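Local structure of alanine racemase (Corynebacterium glutamicum, 2DY3) at residues M1-A12 with K233-K241; V42-A50 with Q67-Q75. The protein binds pyridoxal-5'-phosphate and belongs to the alanine racemase family, whose chains join a TIM-barrel domain to a beta-rich C-terminal domain. All coordinates share one frame; numbering follows the deposited sequence.

Interaction 1: M1-A12 with K233-K241; sequences MNLLTTKIDLDA and KPAMTWEAK
K7 O is gripped twice: T237 N donates to it at 3.1 Å, in the carbonyl plane and on a lone pair, and water 1 donates at 2.9 Å. The same water is hydrogen-bonded to T237 OG1, which is also hydrogen-bonded to the backbone N of E329, so the hydroxyl links the strand pair to a further segment. In return K7 N reaches T237 O at 2.7 Å. One hydrogen-bonded pair further on, T5 and E239 exchange two nearly straight bonds, and K241 N to L3 O and D9 N to A235 O extend the ladder at its two ends. Strand 4-8 thus runs antiparallel to strand 236-241 (161° between their directions), while along its other edge it pairs in parallel with strand 357-360. The first strand of the chain is built into the mixed sheet of the beta-rich C-terminal part, far from it in sequence. On the face carrying L4, T6 and I8, W238 has CG anti to its backbone N (chi1 -167°), which swings the indole along the neighbouring strand: CD1 lies 3.5 Å from T6 CG2, and T5 O approaches the ring edge near its plane. L4 CD1 wedges between NE1 of W238 and CB of A240, 3.7 Å from the latter; the indole NE1 is buried without a polar partner. I8 CD1 and M236 CE pack alongside each other. Beyond the strand, D9 is the N-cap of helix 10-24: A12 N donates to its OD1 at 3.0 Å from well above the carboxylate plane. A12 CB fits against CB of A235 and the backbone of K233. At the opposite end M1 and K241 reach toward each other: SD of M1 lies 3.8 Å from K241 NZ, and CE rests on K241 CD.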
loop_
_atom_site.group_PDB
_atom_site.type_symbol
_atom_site.label_atom_id
_atom_site.label_comp_id
_atom_site.label_asym_id
_atom_site.label_seq_id
_atom_site.Cartn_x
_atom_site.Cartn_y
_atom_site.Cartn_z
ATOM N N MET B 1 -2.206 14.067 17.160
ATOM C CA MET B 1 -1.241 14.504 16.110
ATOM C C MET B 1 -0.579 13.290 15.462
ATOM O O MET B 1 -0.044 12.421 16.149
ATOM C CB MET B 1 -0.172 15.407 16.729
ATOM C CG MET B 1 0.773 16.028 15.718
ATOM S SD MET B 1 2.491 15.586 16.011
ATOM C CE MET B 1 2.662 14.235 14.917
ATOM N N ASN B 2 -0.613 13.244 14.136
ATOM C CA ASN B 2 -0.025 12.137 13.394
ATOM C C ASN B 2 1.328 12.492 12.785
ATOM O O ASN B 2 1.507 13.574 12.234
ATOM C CB ASN B 2 -0.998 11.680 12.311
ATOM C CG ASN B 2 -2.263 11.096 12.895
ATOM O OD1 ASN B 2 -2.208 10.172 13.709
ATOM N ND2 ASN B 2 -3.411 11.632 12.492
ATOM N N LEU B 3 2.274 11.563 12.877
ATOM C CA LEU B 3 3.623 11.786 12.361
ATOM C C LEU B 3 3.762 11.579 10.856
ATOM O O LEU B 3 4.725 12.040 10.248
ATOM C CB LEU B 3 4.608 10.858 13.077
ATOM C CG LEU B 3 4.687 10.957 14.603
ATOM C CD1 LEU B 3 5.515 9.790 15.146
ATOM C CD2 LEU B 3 5.294 12.291 15.004
ATOM N N LEU B 4 2.807 10.883 10.256
ATOM C CA LEU B 4 2.868 10.601 8.830
ATOM C C LEU B 4 1.505 10.796 8.177
ATOM O O LEU B 4 0.538 10.127 8.529
ATOM C CB LEU B 4 3.350 9.165 8.619
ATOM C CG LEU B 4 3.559 8.712 7.176
ATOM C CD1 LEU B 4 4.617 9.596 6.519
ATOM C CD2 LEU B 4 3.985 7.245 7.159
ATOM N N THR B 5 1.427 11.697 7.209
ATOM C CA THR B 5 0.147 11.954 6.567
ATOM C C THR B 5 0.251 12.384 5.113
ATOM O O THR B 5 1.330 12.700 4.610
ATOM C CB THR B 5 -0.612 13.085 7.295
ATOM O OG1 THR B 5 -0.010 14.340 6.966
ATOM C CG2 THR B 5 -0.545 12.904 8.811
ATOM N N THR B 6 -0.893 12.374 4.442
ATOM C CA THR B 6 -0.990 12.848 3.075
ATOM C C THR B 6 -2.014 13.972 3.166
ATOM O O THR B 6 -3.097 13.783 3.724
ATOM C CB THR B 6 -1.520 11.779 2.100
ATOM O OG1 THR B 6 -2.700 11.168 2.643
ATOM C CG2 THR B 6 -0.454 10.723 1.831
ATOM N N LYS B 7 -1.655 15.150 2.667
ATOM C CA LYS B 7 -2.564 16.292 2.672
ATOM C C LYS B 7 -3.293 16.276 1.345
ATOM O O LYS B 7 -2.658 16.329 0.295
ATOM C CB LYS B 7 -1.809 17.619 2.753
ATOM C CG LYS B 7 -1.261 18.019 4.104
ATOM C CD LYS B 7 -0.628 19.402 3.976
ATOM C CE LYS B 7 -0.172 19.967 5.309
ATOM N NZ LYS B 7 0.450 21.319 5.143
ATOM N N ILE B 8 -4.617 16.209 1.388
ATOM C CA ILE B 8 -5.395 16.213 0.167
ATOM C C ILE B 8 -6.106 17.548 0.029
ATOM O O ILE B 8 -7.025 17.856 0.785
ATOM C CB ILE B 8 -6.450 15.088 0.150
ATOM C CG1 ILE B 8 -5.795 13.751 0.499
ATOM C CG2 ILE B 8 -7.086 14.997 -1.228
ATOM C CD1 ILE B 8 -4.577 13.424 -0.346
ATOM N N ASP B 9 -5.666 18.338 -0.942
ATOM C CA ASP B 9 -6.258 19.641 -1.199
ATOM C C ASP B 9 -7.494 19.472 -2.082
ATOM O O ASP B 9 -7.375 19.300 -3.292
ATOM C CB ASP B 9 -5.240 20.538 -1.898
ATOM C CG ASP B 9 -5.763 21.938 -2.145
ATOM O OD1 ASP B 9 -6.986 22.162 -2.013
ATOM O OD2 ASP B 9 -4.945 22.817 -2.485
ATOM N N LEU B 10 -8.676 19.530 -1.474
ATOM C CA LEU B 10 -9.920 19.371 -2.217
ATOM C C LEU B 10 -10.205 20.529 -3.172
ATOM O O LEU B 10 -10.776 20.320 -4.247
ATOM C CB LEU B 10 -11.090 19.178 -1.243
ATOM C CG LEU B 10 -11.009 17.870 -0.449
ATOM C CD1 LEU B 10 -12.173 17.748 0.537
ATOM C CD2 LEU B 10 -11.004 16.708 -1.424
ATOM N N ASP B 11 -9.815 21.746 -2.791
ATOM C CA ASP B 11 -10.039 22.899 -3.663
ATOM C C ASP B 11 -9.271 22.698 -4.960
ATOM O O ASP B 11 -9.732 23.083 -6.034
ATOM C CB ASP B 11 -9.571 24.201 -3.006
ATOM C CG ASP B 11 -10.475 24.645 -1.878
ATOM O OD1 ASP B 11 -11.714 24.567 -2.033
ATOM O OD2 ASP B 11 -9.944 25.088 -0.838
ATOM N N ALA B 12 -8.088 22.104 -4.849
ATOM C CA ALA B 12 -7.263 21.839 -6.022
ATOM C C ALA B 12 -8.022 20.884 -6.934
ATOM O O ALA B 12 -7.990 21.020 -8.159
ATOM C CB ALA B 12 -5.931 21.225 -5.602
ATOM N N LYS B 233 -3.627 21.781 -10.708
ATOM C CA LYS B 233 -3.128 21.968 -9.351
ATOM C C LYS B 233 -2.980 20.644 -8.596
ATOM O O LYS B 233 -3.973 20.012 -8.234
ATOM C CB LYS B 233 -4.068 22.888 -8.573
ATOM C CG LYS B 233 -3.719 24.361 -8.658
ATOM C CD LYS B 233 -3.496 24.799 -10.087
ATOM C CE LYS B 233 -3.015 26.238 -10.151
ATOM N NZ LYS B 233 -2.602 26.610 -11.535
ATOM N N PRO B 234 -1.735 20.206 -8.354
ATOM C CA PRO B 234 -1.493 18.952 -7.633
ATOM C C PRO B 234 -2.289 18.967 -6.337
ATOM O O PRO B 234 -2.366 19.991 -5.672
ATOM C CB PRO B 234 0.014 18.978 -7.404
ATOM C CG PRO B 234 0.506 19.652 -8.647
ATOM C CD PRO B 234 -0.464 20.812 -8.787
ATOM N N ALA B 235 -2.879 17.835 -5.976
ATOM C CA ALA B 235 -3.696 17.785 -4.773
ATOM C C ALA B 235 -3.110 17.001 -3.598
ATOM O O ALA B 235 -3.579 17.134 -2.468
ATOM C CB ALA B 235 -5.066 17.231 -5.126
ATOM N N MET B 236 -2.090 16.189 -3.850
ATOM C CA MET B 236 -1.520 15.391 -2.772
ATOM C C MET B 236 -0.126 15.805 -2.338
ATOM O O MET B 236 0.734 16.137 -3.160
ATOM C CB MET B 236 -1.480 13.904 -3.166
ATOM C CG MET B 236 -0.871 12.995 -2.092
ATOM S SD MET B 236 -0.738 11.248 -2.592
ATOM C CE MET B 236 -2.462 10.719 -2.450
ATOM N N THR B 237 0.075 15.791 -1.029
ATOM C CA THR B 237 1.368 16.090 -0.433
ATOM C C THR B 237 1.585 14.998 0.614
ATOM O O THR B 237 0.708 14.756 1.446
ATOM C CB THR B 237 1.384 17.460 0.266
ATOM O OG1 THR B 237 1.195 18.503 -0.702
ATOM C CG2 THR B 237 2.717 17.672 0.982
ATOM N N TRP B 238 2.724 14.315 0.543
ATOM C CA TRP B 238 3.063 13.260 1.502
ATOM C C TRP B 238 4.148 13.855 2.392
ATOM O O TRP B 238 5.203 14.260 1.903
ATOM C CB TRP B 238 3.585 12.015 0.761
ATOM C CG TRP B 238 3.674 10.753 1.601
ATOM C CD1 TRP B 238 2.937 10.452 2.712
ATOM C CD2 TRP B 238 4.485 9.598 1.337
ATOM N NE1 TRP B 238 3.234 9.188 3.150
ATOM C CE2 TRP B 238 4.179 8.638 2.325
ATOM C CE3 TRP B 238 5.436 9.280 0.359
ATOM C CZ2 TRP B 238 4.788 7.380 2.363
ATOM C CZ3 TRP B 238 6.040 8.031 0.398
ATOM C CH2 TRP B 238 5.713 7.096 1.393
ATOM N N GLU B 239 3.889 13.924 3.694
ATOM C CA GLU B 239 4.856 14.512 4.613
ATOM C C GLU B 239 4.904 13.835 5.979
ATOM O O GLU B 239 3.907 13.297 6.472
ATOM C CB GLU B 239 4.560 16.009 4.796
ATOM C CG GLU B 239 3.257 16.307 5.519
ATOM C CD GLU B 239 2.863 17.782 5.464
ATOM O OE1 GLU B 239 1.899 18.166 6.154
ATOM O OE2 GLU B 239 3.509 18.555 4.727
ATOM N N ALA B 240 6.079 13.879 6.591
ATOM C CA ALA B 240 6.282 13.278 7.897
ATOM C C ALA B 240 6.969 14.266 8.820
ATOM O O ALA B 240 7.593 15.226 8.374
ATOM C CB ALA B 240 7.131 12.015 7.762
ATOM N N LYS B 241 6.835 14.034 10.115
ATOM C CA LYS B 241 7.475 14.885 11.095
ATOM C C LYS B 241 8.690 14.116 11.596
ATOM O O LYS B 241 8.580 12.941 11.961
ATOM C CB LYS B 241 6.501 15.192 12.234
ATOM C CG LYS B 241 5.270 15.950 11.751
ATOM C CD LYS B 241 4.540 16.639 12.886
ATOM C CE LYS B 241 3.497 17.608 12.344
ATOM N NZ LYS B 241 2.763 18.314 13.430
HETATM O O HOH W 1 -1.659 18.951 -0.575
#

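Interaction 2: V42-A50 with Q67-Q75; sequences VEKVAPVIA and QLRDIGISQ
This is a mainly apolar contact between helix 42-50 and the C-terminal end of helix 62-70 with the turn that follows it; no direct hydrogen bond crosses it. V42, A46 and A50, one turn apart, present their CB atoms to the second segment. V42 splits its branches: its side chain crosses that of L68 at about a right angle, CG2 lying 3.6 Å from L68 CD2, and CG1 lies against the amide of Q67, 3.5 Å from OE1. I71 holds CG1 between its backbone N and carbonyl carbon (chi1 63°), which sends CD1 into the groove formed by V42 O, A46 CB and the P47 ring, 3.7 Å from A46 CB. One turn further along helix 42-50, I73 CD1 touches A46 CB at 3.8 Å and also reaches A50 CB. Near the N-terminal end of helix 42-50 a water bridges the helices, donating to E43 OE2 at 2.7 Å and accepting from Q67 NE2 at 3.0 Å. Helix 62-70 closes in a Schellman motif, with G72 at positive phi, and this turn brings I73 round to the contact. R69 ties down the following loop: its NH1 donates to I73 O at 2.8 Å and to Q75 O at 2.7 Å, and NH2 also grips Q75 O, all within or near the guanidinium plane. L68 and I73 also touch F57 of strand 56-59. Two neighbouring helices packed side by side over the strand that connects them, with the second leading into strand 76-81, are typical of the successive beta-alpha units of a TIM barrel, the fold of the N-terminal domain.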
loop_
_atom_site.group_PDB
_atom_site.type_symbol
_atom_site.label_atom_id
_atom_site.label_comp_id
_atom_site.label_asym_id
_atom_site.label_seq_id
_atom_site.Cartn_x
_atom_site.Cartn_y
_atom_site.Cartn_z
ATOM N N VAL B 42 -11.571 8.569 -2.122
ATOM C CA VAL B 42 -12.777 8.716 -2.932
ATOM C C VAL B 42 -14.000 9.192 -2.154
ATOM O O VAL B 42 -14.886 9.844 -2.714
ATOM C CB VAL B 42 -13.119 7.379 -3.645
ATOM C CG1 VAL B 42 -13.629 6.341 -2.633
ATOM C CG2 VAL B 42 -14.134 7.624 -4.740
ATOM N N GLU B 43 -14.047 8.876 -0.866
ATOM C CA GLU B 43 -15.173 9.272 -0.032
ATOM C C GLU B 43 -15.319 10.788 0.030
ATOM O O GLU B 43 -16.423 11.305 0.188
ATOM C CB GLU B 43 -15.012 8.691 1.376
ATOM C CG GLU B 43 -16.139 9.060 2.318
ATOM C CD GLU B 43 -16.304 8.070 3.460
ATOM O OE1 GLU B 43 -17.104 8.364 4.375
ATOM O OE2 GLU B 43 -15.649 7.003 3.440
ATOM N N LYS B 44 -14.201 11.494 -0.103
ATOM C CA LYS B 44 -14.198 12.950 -0.083
ATOM C C LYS B 44 -14.027 13.536 -1.486
ATOM O O LYS B 44 -14.650 14.538 -1.825
ATOM C CB LYS B 44 -13.068 13.466 0.812
ATOM C CG LYS B 44 -13.298 13.238 2.293
ATOM C CD LYS B 44 -14.509 14.019 2.783
ATOM C CE LYS B 44 -14.778 13.747 4.252
ATOM N NZ LYS B 44 -14.948 12.285 4.500
ATOM N N VAL B 45 -13.188 12.899 -2.299
ATOM C CA VAL B 45 -12.912 13.377 -3.649
ATOM C C VAL B 45 -14.082 13.334 -4.628
ATOM O O VAL B 45 -14.384 14.335 -5.284
ATOM C CB VAL B 45 -11.727 12.603 -4.271
ATOM C CG1 VAL B 45 -11.563 12.981 -5.736
ATOM C CG2 VAL B 45 -10.448 12.906 -3.491
ATOM N N ALA B 46 -14.728 12.178 -4.738
ATOM C CA ALA B 46 -15.851 12.013 -5.658
ATOM C C ALA B 46 -16.955 13.063 -5.507
ATOM O O ALA B 46 -17.468 13.580 -6.495
ATOM C CB ALA B 46 -16.443 10.610 -5.512
ATOM N N PRO B 47 -17.353 13.375 -4.267
ATOM C CA PRO B 47 -18.410 14.379 -4.104
ATOM C C PRO B 47 -17.976 15.758 -4.598
ATOM O O PRO B 47 -18.770 16.514 -5.159
ATOM C CB PRO B 47 -18.681 14.350 -2.604
ATOM C CG PRO B 47 -18.380 12.949 -2.233
ATOM C CD PRO B 47 -17.098 12.677 -2.996
ATOM N N VAL B 48 -16.709 16.088 -4.400
ATOM C CA VAL B 48 -16.218 17.378 -4.851
ATOM C C VAL B 48 -16.214 17.409 -6.371
ATOM O O VAL B 48 -16.637 18.391 -6.990
ATOM C CB VAL B 48 -14.801 17.647 -4.323
ATOM C CG1 VAL B 48 -14.215 18.863 -5.017
ATOM C CG2 VAL B 48 -14.848 17.867 -2.809
ATOM N N ILE B 49 -15.751 16.321 -6.977
ATOM C CA ILE B 49 -15.715 16.246 -8.424
ATOM C C ILE B 49 -17.128 16.310 -8.985
ATOM O O ILE B 49 -17.366 16.896 -10.047
ATOM C CB ILE B 49 -15.040 14.947 -8.893
ATOM C CG1 ILE B 49 -13.546 15.006 -8.574
ATOM C CG2 ILE B 49 -15.273 14.743 -10.376
ATOM C CD1 ILE B 49 -12.772 13.796 -9.015
ATOM N N ALA B 50 -18.069 15.707 -8.264
ATOM C CA ALA B 50 -19.458 15.693 -8.704
ATOM C C ALA B 50 -20.044 17.099 -8.659
ATOM O O ALA B 50 -20.747 17.526 -9.575
ATOM C CB ALA B 50 -20.280 14.757 -7.818
ATOM N N GLN B 67 -19.328 1.501 -3.800
ATOM C CA GLN B 67 -18.889 2.465 -2.788
ATOM C C GLN B 67 -19.289 3.880 -3.227
ATOM O O GLN B 67 -19.630 4.729 -2.399
ATOM C CB GLN B 67 -17.366 2.379 -2.583
ATOM C CG GLN B 67 -16.799 3.423 -1.609
ATOM C CD GLN B 67 -15.295 3.296 -1.395
ATOM O OE1 GLN B 67 -14.549 2.992 -2.327
ATOM N NE2 GLN B 67 -14.843 3.544 -0.167
ATOM N N LEU B 68 -19.253 4.132 -4.533
ATOM C CA LEU B 68 -19.638 5.440 -5.051
ATOM C C LEU B 68 -21.114 5.705 -4.763
ATOM O O LEU B 68 -21.492 6.804 -4.356
ATOM C CB LEU B 68 -19.374 5.525 -6.557
ATOM C CG LEU B 68 -17.889 5.597 -6.924
ATOM C CD1 LEU B 68 -17.728 5.743 -8.427
ATOM C CD2 LEU B 68 -17.258 6.778 -6.200
ATOM N N ARG B 69 -21.950 4.695 -4.984
ATOM C CA ARG B 69 -23.373 4.846 -4.728
ATOM C C ARG B 69 -23.575 5.061 -3.235
ATOM O O ARG B 69 -24.436 5.838 -2.835
ATOM C CB ARG B 69 -24.147 3.611 -5.203
ATOM C CG ARG B 69 -24.317 3.525 -6.721
ATOM C CD ARG B 69 -25.318 4.551 -7.269
ATOM N NE ARG B 69 -25.441 4.445 -8.724
ATOM C CZ ARG B 69 -25.065 5.385 -9.589
ATOM N NH1 ARG B 69 -24.544 6.526 -9.160
ATOM N NH2 ARG B 69 -25.187 5.171 -10.892
ATOM N N ASP B 70 -22.765 4.377 -2.423
ATOM C CA ASP B 70 -22.834 4.494 -0.966
ATOM C C ASP B 70 -22.630 5.927 -0.467
ATOM O O ASP B 70 -23.358 6.388 0.413
ATOM C CB ASP B 70 -21.785 3.596 -0.294
ATOM C CG ASP B 70 -22.254 2.156 -0.119
ATOM O OD1 ASP B 70 -23.442 1.871 -0.377
ATOM O OD2 ASP B 70 -21.430 1.310 0.291
ATOM N N ILE B 71 -21.640 6.630 -1.008
ATOM C CA ILE B 71 -21.392 7.995 -0.563
ATOM C C ILE B 71 -22.407 8.988 -1.124
ATOM O O ILE B 71 -22.387 10.170 -0.774
ATOM C CB ILE B 71 -19.967 8.470 -0.918
ATOM C CG1 ILE B 71 -19.780 8.511 -2.429
ATOM C CG2 ILE B 71 -18.940 7.546 -0.283
ATOM C CD1 ILE B 71 -18.385 8.925 -2.837
ATOM N N GLY B 72 -23.285 8.513 -2.002
ATOM C CA GLY B 72 -24.306 9.388 -2.544
ATOM C C GLY B 72 -24.136 9.860 -3.970
ATOM O O GLY B 72 -24.912 10.693 -4.437
ATOM N N ILE B 73 -23.123 9.352 -4.662
ATOM C CA ILE B 73 -22.913 9.737 -6.048
ATOM C C ILE B 73 -24.137 9.259 -6.818
ATOM O O ILE B 73 -24.471 8.070 -6.789
ATOM C CB ILE B 73 -21.654 9.065 -6.637
ATOM C CG1 ILE B 73 -20.403 9.554 -5.894
ATOM C CG2 ILE B 73 -21.561 9.357 -8.130
ATOM C CD1 ILE B 73 -20.167 11.044 -6.013
ATOM N N SER B 74 -24.813 10.182 -7.492
ATOM C CA SER B 74 -26.004 9.845 -8.260
ATOM C C SER B 74 -25.736 9.892 -9.762
ATOM O O SER B 74 -26.610 9.583 -10.564
ATOM C CB SER B 74 -27.152 10.799 -7.902
ATOM O OG SER B 74 -26.788 12.148 -8.144
ATOM N N GLN B 75 -24.529 10.281 -10.145
ATOM C CA GLN B 75 -24.183 10.328 -11.561
ATOM C C GLN B 75 -24.005 8.919 -12.134
ATOM O O GLN B 75 -23.905 7.934 -11.398
ATOM C CB GLN B 75 -22.873 11.101 -11.782
ATOM C CG GLN B 75 -22.942 12.619 -11.640
ATOM C CD GLN B 75 -23.278 13.070 -10.232
ATOM O OE1 GLN B 75 -22.882 12.438 -9.252
ATOM N NE2 GLN B 75 -23.998 14.180 -10.123
HETATM O O HOH W 2 -16.463 4.917 1.994
#

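The two contacts belong to different parts of the chain, their centres 20 Å apart: interaction 1 ties the N-terminal strand into the beta-rich region, and interaction 2 packs two barrel helices. They meet where helix 10-24 begins, with L10 O 3.8 Å from V48 CG1, so the start of helix 10-24 packs against helix 42-50. Neither contact lines the cofactor pocket. The side chains of L3 and of L68 each lie about 13 Å from a bound pyridoxal-5'-phosphate, not necessarily the same molecule. Since L3 packs on T83 of the second subunit, interaction 1 reaches the subunit interface.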